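Local coordinates for transglutaminase-like domain-containing protein (Streptococcus suis, PDB 4XZ7), which probably carries out transglutaminase chemistry through its papain-like core domain, acts as an antiphagocytic virulence factor and forms a homodimer, at residues E233-A238 and K261-G266; N226-D231 and F254-R259. All blocks are in the same frame, centred on the assembly; numbering follows the deposited sequence.

Contact 1: residues E233-A238 and K261-G266; sequences EAANKA and KAMCVG
Met263 is the one residue of 261-266 that touches segment 233-238, laying its thioether against the helical residues Ala234, Ala235 and Ala238. The sulfur makes the nearest approach: Met263 SD lies 3.5 Å from Ala234 CB. It also comes 3.6 Å from the backbone atom Ala235 N, which places it against the helix wall between one methyl and the main chain. The terminal methyl continues along the same surface. Met263 CE sits 3.8 Å from Ala235 CA and 4.2 Å from Ala238 CB, so successive turns of helix 232-239 are touched by one side chain. The torsions account for this path: an extended chi2 carries SD outward, and the bend at chi3 (53°) turns CE along the helix towards Ala238. The interaction is apolar packing of a thioether on small methyls and the main chain of Ala235. In the second shell, the helix is held at its beginning by Asp231, the N-cap residue, whose OD1 accepts from Ala234 N. Its other side carries a folded lysine: Lys237 NZ bonds to Glu233 O at 2.9 Å, meeting that carbonyl at a C=O...N angle of 115° and tilted 29° from its plane. Glu233 O thus takes a side-chain donor as well as the helical one, Lys237 N. The same lysine makes a cation-pi contact with Tyr242 of the second subunit, so this side of the helix faces the dimer interface. Met263 itself is the N-cap residue of helix 264-277, whose first residue, Cys264, touches His295, a pairing consistent with the Cys-His pair of the transglutaminase core. Around the methionine, Tyr247 of helix 245-251 and Tyr230 of strand 229-230 complete the packing, wedging its side chain between two helices and the short parallel sheet.

Contact 2: residues N226-D231 and F254-R259; sequences NHTTYD and FAVTER
Asp231 and Arg259 make the direct charged contact, a salt bridge through Asp231 OD2 and Arg259 NH2, 3.5 Å apart. It is long, and a water bridge between Thr228 and Val256 is the shorter polar link. The hydrogen bond within the salt bridge is weak despite an N-H...O angle of 158°, because length rather than direction limits it. OD2 lies in the guanidinium plane at the edge of that group, while the carboxylate plane is turned 42° from it. An extended arginine chain, with CG anti to N (chi1 -173°), delivers the guanidinium here. Both groups have a second partner: Arg259 NH1 bonds to Lys261 O, and Asp231 OD1 caps Ala234 N. Farther along, the water meets Thr228 OG1 at 2.7 Å and donates to Val256 O at an unusually short distance that should not be leaned on; Thr228 OG1 is also bonded to Val224 O. Beside the water, the side chains of Thr228 and Val256 cross at about a right angle, with Thr228 CG2 3.8 Å from Val256 CB. Leu201 of helix 188-205 adjoins Val256. The contact therefore combines a long ionic pair at a partly exposed arginine with a water bridge and buried methyl packing, and the charges probably help steady Asp231 as the N-cap of the next helix.

Overall arrangement
Contacts 1 and 2 have centres 10 Å apart and alternate along the chain: each joins the region of strand 229-230 and helix 232-239 to that of helix 255-259 and strand 261-262. The two-stranded parallel sheet ties them together, since Ala262 N lies 2.9 Å from Thr229 O and Ala262 O lies 3.0 Å from Asp231 N, both probable hydrogen bonds. Met263 follows the strand, and Cys264 opens helix 264-277, next to His295 and Ala296 of strand 294-302. Met263 of contact 1 thus directly precedes Cys264, the probable nucleophile, whereas contact 2 lies on the strand side, where Tyr230 touches Cys264.

Contact 1: residues E233-A238 and K261-G266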
loop_
_atom_site.group_PDB
_atom_site.type_symbol
_atom_site.label_atom_id
_atom_site.label_comp_id
_atom_site.label_asym_id
_atom_site.label_seq_id
_atom_site.Cartn_x
_atom_site.Cartn_y
_atom_site.Cartn_z
ATOM N N GLU B 233 0.612 -5.175 20.079
ATOM C CA GLU B 233 1.707 -4.660 19.239
ATOM C C GLU B 233 1.353 -3.360 18.520
ATOM O O GLU B 233 2.107 -2.378 18.543
ATOM C CB GLU B 233 2.097 -5.702 18.198
ATOM C CG GLU B 233 2.721 -6.945 18.763
ATOM C CD GLU B 233 4.221 -6.930 18.609
ATOM O OE1 GLU B 233 4.922 -6.811 19.640
ATOM O OE2 GLU B 233 4.695 -7.025 17.455
ATOM N N ALA B 234 0.201 -3.357 17.869
ATOM C CA ALA B 234 -0.229 -2.169 17.144
ATOM C C ALA B 234 -0.496 -1.011 18.102
ATOM O O ALA B 234 -0.199 0.131 17.775
ATOM C CB ALA B 234 -1.455 -2.472 16.315
ATOM N N ALA B 235 -1.053 -1.293 19.283
ATOM C CA ALA B 235 -1.338 -0.220 20.240
ATOM C C ALA B 235 -0.014 0.389 20.722
ATOM O O ALA B 235 0.126 1.610 20.870
ATOM C CB ALA B 235 -2.152 -0.738 21.420
ATOM N N ASN B 236 0.944 -0.497 20.960
ATOM C CA ASN B 236 2.299 -0.130 21.324
ATOM C C ASN B 236 2.904 0.838 20.304
ATOM O O ASN B 236 3.352 1.932 20.654
ATOM C CB ASN B 236 3.151 -1.392 21.443
ATOM C CG ASN B 236 4.051 -1.371 22.650
ATOM O OD1 ASN B 236 3.759 -2.008 23.668
ATOM N ND2 ASN B 236 5.157 -0.632 22.551
ATOM N N LYS B 237 2.898 0.446 19.037
ATOM C CA LYS B 237 3.445 1.320 18.000
ATOM C C LYS B 237 2.638 2.609 17.836
ATOM O O LYS B 237 3.179 3.650 17.471
ATOM C CB LYS B 237 3.526 0.580 16.662
ATOM C CG LYS B 237 4.255 -0.764 16.738
ATOM C CD LYS B 237 5.514 -0.744 17.616
ATOM C CE LYS B 237 5.991 -2.176 17.963
ATOM N NZ LYS B 237 4.934 -2.990 18.660
ATOM N N ALA B 238 1.344 2.564 18.115
ATOM C CA ALA B 238 0.543 3.775 17.954
ATOM C C ALA B 238 0.823 4.799 19.059
ATOM O O ALA B 238 0.752 5.999 18.801
ATOM C CB ALA B 238 -0.947 3.442 17.906
ATOM N N LYS B 261 -9.445 -9.228 15.843
ATOM C CA LYS B 261 -8.291 -8.640 16.485
ATOM C C LYS B 261 -8.424 -7.151 16.259
ATOM O O LYS B 261 -8.577 -6.697 15.117
ATOM C CB LYS B 261 -6.988 -9.178 15.890
ATOM C CG LYS B 261 -5.719 -8.808 16.642
ATOM C CD LYS B 261 -4.520 -9.438 15.920
ATOM C CE LYS B 261 -3.229 -9.287 16.687
ATOM N NZ LYS B 261 -2.109 -9.694 15.807
ATOM N N ALA B 262 -8.374 -6.385 17.339
ATOM C CA ALA B 262 -8.786 -4.994 17.240
ATOM C C ALA B 262 -8.188 -4.125 18.336
ATOM O O ALA B 262 -7.652 -4.631 19.333
ATOM C CB ALA B 262 -10.317 -4.902 17.271
ATOM N N MET B 263 -8.250 -2.842 18.114
ATOM C CA MET B 263 -7.947 -1.846 19.087
ATOM C C MET B 263 -9.178 -1.059 19.441
ATOM O O MET B 263 -10.212 -1.365 18.966
ATOM C CB MET B 263 -6.876 -0.933 18.567
ATOM C CG MET B 263 -5.548 -1.562 18.676
ATOM S SD MET B 263 -4.257 -0.835 17.742
ATOM C CE MET B 263 -4.286 0.853 18.177
ATOM N N CYS B 264 -9.012 -0.045 20.261
ATOM C CA CYS B 264 -10.114 0.685 20.856
ATOM C C CYS B 264 -11.190 1.207 19.894
ATOM O O CYS B 264 -12.335 1.035 20.149
ATOM C CB CYS B 264 -9.638 1.786 21.824
ATOM S SG CYS B 264 -8.749 3.165 21.112
ATOM N N VAL B 265 -10.787 1.826 18.806
ATOM C CA VAL B 265 -11.722 2.319 17.849
ATOM C C VAL B 265 -12.494 1.167 17.249
ATOM O O VAL B 265 -13.662 1.260 17.117
ATOM C CB VAL B 265 -11.091 3.207 16.768
ATOM C CG1 VAL B 265 -12.112 3.564 15.714
ATOM C CG2 VAL B 265 -10.538 4.469 17.387
ATOM N N GLY B 266 -11.825 0.070 16.946
ATOM C CA GLY B 266 -12.539 -1.096 16.450
ATOM C C GLY B 266 -13.608 -1.596 17.404
ATOM O O GLY B 266 -14.788 -1.672 17.056
#

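Contact 2: residues N226-D231 and F254-R259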
loop_
_atom_site.group_PDB
_atom_site.type_symbol
_atom_site.label_atom_id
_atom_site.label_comp_id
_atom_site.label_asym_id
_atom_site.label_seq_id
_atom_site.Cartn_x
_atom_site.Cartn_y
_atom_site.Cartn_z
ATOM N N ASN B 226 -14.297 -10.831 25.476
ATOM C CA ASN B 226 -13.868 -12.215 25.703
ATOM C C ASN B 226 -13.638 -13.044 24.444
ATOM O O ASN B 226 -13.195 -14.190 24.538
ATOM C CB ASN B 226 -14.882 -12.945 26.600
ATOM C CG ASN B 226 -14.707 -12.597 28.076
ATOM O OD1 ASN B 226 -13.666 -12.065 28.479
ATOM N ND2 ASN B 226 -15.730 -12.875 28.884
ATOM N N HIS B 227 -13.931 -12.492 23.266
ATOM C CA HIS B 227 -13.700 -13.268 22.043
ATOM C C HIS B 227 -12.968 -12.517 20.932
ATOM O O HIS B 227 -12.906 -12.975 19.785
ATOM C CB HIS B 227 -15.036 -13.803 21.518
ATOM C CG HIS B 227 -15.609 -14.879 22.381
ATOM N ND1 HIS B 227 -16.590 -14.635 23.321
ATOM C CD2 HIS B 227 -15.280 -16.187 22.504
ATOM C CE1 HIS B 227 -16.864 -15.757 23.961
ATOM N NE2 HIS B 227 -16.079 -16.711 23.489
ATOM N N THR B 228 -12.398 -11.376 21.288
ATOM C CA THR B 228 -11.618 -10.582 20.363
ATOM C C THR B 228 -10.249 -10.299 20.955
ATOM O O THR B 228 -10.155 -9.863 22.082
ATOM C CB THR B 228 -12.319 -9.277 20.065
ATOM O OG1 THR B 228 -13.688 -9.552 19.752
ATOM C CG2 THR B 228 -11.635 -8.559 18.912
ATOM N N THR B 229 -9.187 -10.542 20.197
ATOM C CA THR B 229 -7.843 -10.224 20.674
ATOM C C THR B 229 -7.590 -8.711 20.645
ATOM O O THR B 229 -7.860 -8.058 19.640
ATOM C CB THR B 229 -6.777 -10.943 19.821
ATOM O OG1 THR B 229 -6.870 -12.353 20.053
ATOM C CG2 THR B 229 -5.389 -10.463 20.162
ATOM N N TYR B 230 -7.113 -8.148 21.751
ATOM C CA TYR B 230 -6.596 -6.781 21.718
ATOM C C TYR B 230 -5.194 -6.756 21.078
ATOM O O TYR B 230 -4.300 -7.508 21.474
ATOM C CB TYR B 230 -6.535 -6.152 23.123
ATOM C CG TYR B 230 -6.462 -4.637 23.022
ATOM C CD1 TYR B 230 -7.602 -3.902 22.731
ATOM C CD2 TYR B 230 -5.252 -3.955 23.146
ATOM C CE1 TYR B 230 -7.564 -2.533 22.588
ATOM C CE2 TYR B 230 -5.197 -2.561 23.000
ATOM C CZ TYR B 230 -6.368 -1.863 22.723
ATOM O OH TYR B 230 -6.378 -0.492 22.575
ATOM N N ASP B 231 -4.991 -5.881 20.109
ATOM C CA ASP B 231 -3.736 -5.897 19.369
ATOM C C ASP B 231 -2.670 -5.121 20.117
ATOM O O ASP B 231 -2.407 -3.959 19.803
ATOM C CB ASP B 231 -3.917 -5.323 17.962
ATOM C CG ASP B 231 -2.713 -5.603 17.062
ATOM O OD1 ASP B 231 -1.644 -5.957 17.590
ATOM O OD2 ASP B 231 -2.829 -5.466 15.829
ATOM N N PHE B 254 -14.171 -3.734 10.264
ATOM C CA PHE B 254 -13.981 -5.171 10.061
ATOM C C PHE B 254 -13.108 -5.817 11.130
ATOM O O PHE B 254 -12.924 -7.035 11.146
ATOM C CB PHE B 254 -13.360 -5.422 8.697
ATOM C CG PHE B 254 -14.169 -4.868 7.562
ATOM C CD1 PHE B 254 -15.476 -5.301 7.341
ATOM C CD2 PHE B 254 -13.631 -3.928 6.714
ATOM C CE1 PHE B 254 -16.215 -4.796 6.295
ATOM C CE2 PHE B 254 -14.373 -3.424 5.659
ATOM C CZ PHE B 254 -15.663 -3.859 5.453
ATOM N N ALA B 255 -12.568 -4.994 12.016
ATOM C CA ALA B 255 -11.550 -5.448 12.941
ATOM C C ALA B 255 -12.060 -6.514 13.933
ATOM O O ALA B 255 -11.443 -7.568 14.073
ATOM C CB ALA B 255 -10.973 -4.269 13.688
ATOM N N VAL B 256 -13.147 -6.267 14.647
ATOM C CA VAL B 256 -13.525 -7.307 15.606
ATOM C C VAL B 256 -14.374 -8.383 14.932
ATOM O O VAL B 256 -14.382 -9.532 15.365
ATOM C CB VAL B 256 -14.229 -6.738 16.885
ATOM C CG1 VAL B 256 -14.284 -5.226 16.882
ATOM C CG2 VAL B 256 -15.587 -7.409 17.178
ATOM N N THR B 257 -15.021 -8.033 13.826
ATOM C CA THR B 257 -15.950 -8.951 13.183
ATOM C C THR B 257 -15.259 -9.974 12.279
ATOM O O THR B 257 -15.470 -11.167 12.431
ATOM C CB THR B 257 -16.993 -8.184 12.363
ATOM O OG1 THR B 257 -16.359 -7.110 11.650
ATOM C CG2 THR B 257 -18.069 -7.626 13.283
ATOM N N GLU B 258 -14.451 -9.497 11.334
ATOM C CA GLU B 258 -13.707 -10.361 10.418
ATOM C C GLU B 258 -12.354 -10.793 10.961
ATOM O O GLU B 258 -11.987 -11.971 10.932
ATOM C CB GLU B 258 -13.486 -9.645 9.082
ATOM C CG GLU B 258 -14.790 -9.278 8.390
ATOM C CD GLU B 258 -14.579 -8.720 6.995
ATOM O OE1 GLU B 258 -13.417 -8.520 6.568
ATOM O OE2 GLU B 258 -15.592 -8.474 6.324
ATOM N N ARG B 259 -11.596 -9.819 11.439
ATOM C CA ARG B 259 -10.220 -10.071 11.842
ATOM C C ARG B 259 -10.139 -10.693 13.234
ATOM O O ARG B 259 -9.188 -11.413 13.544
ATOM C CB ARG B 259 -9.446 -8.761 11.783
ATOM C CG ARG B 259 -7.961 -8.840 12.014
ATOM C CD ARG B 259 -7.423 -7.455 11.798
ATOM N NE ARG B 259 -5.970 -7.378 11.861
ATOM C CZ ARG B 259 -5.304 -6.732 12.810
ATOM N NH1 ARG B 259 -5.975 -6.116 13.778
ATOM N NH2 ARG B 259 -3.976 -6.683 12.783
HETATM O O HOH W 1 -14.030 -10.880 17.469
#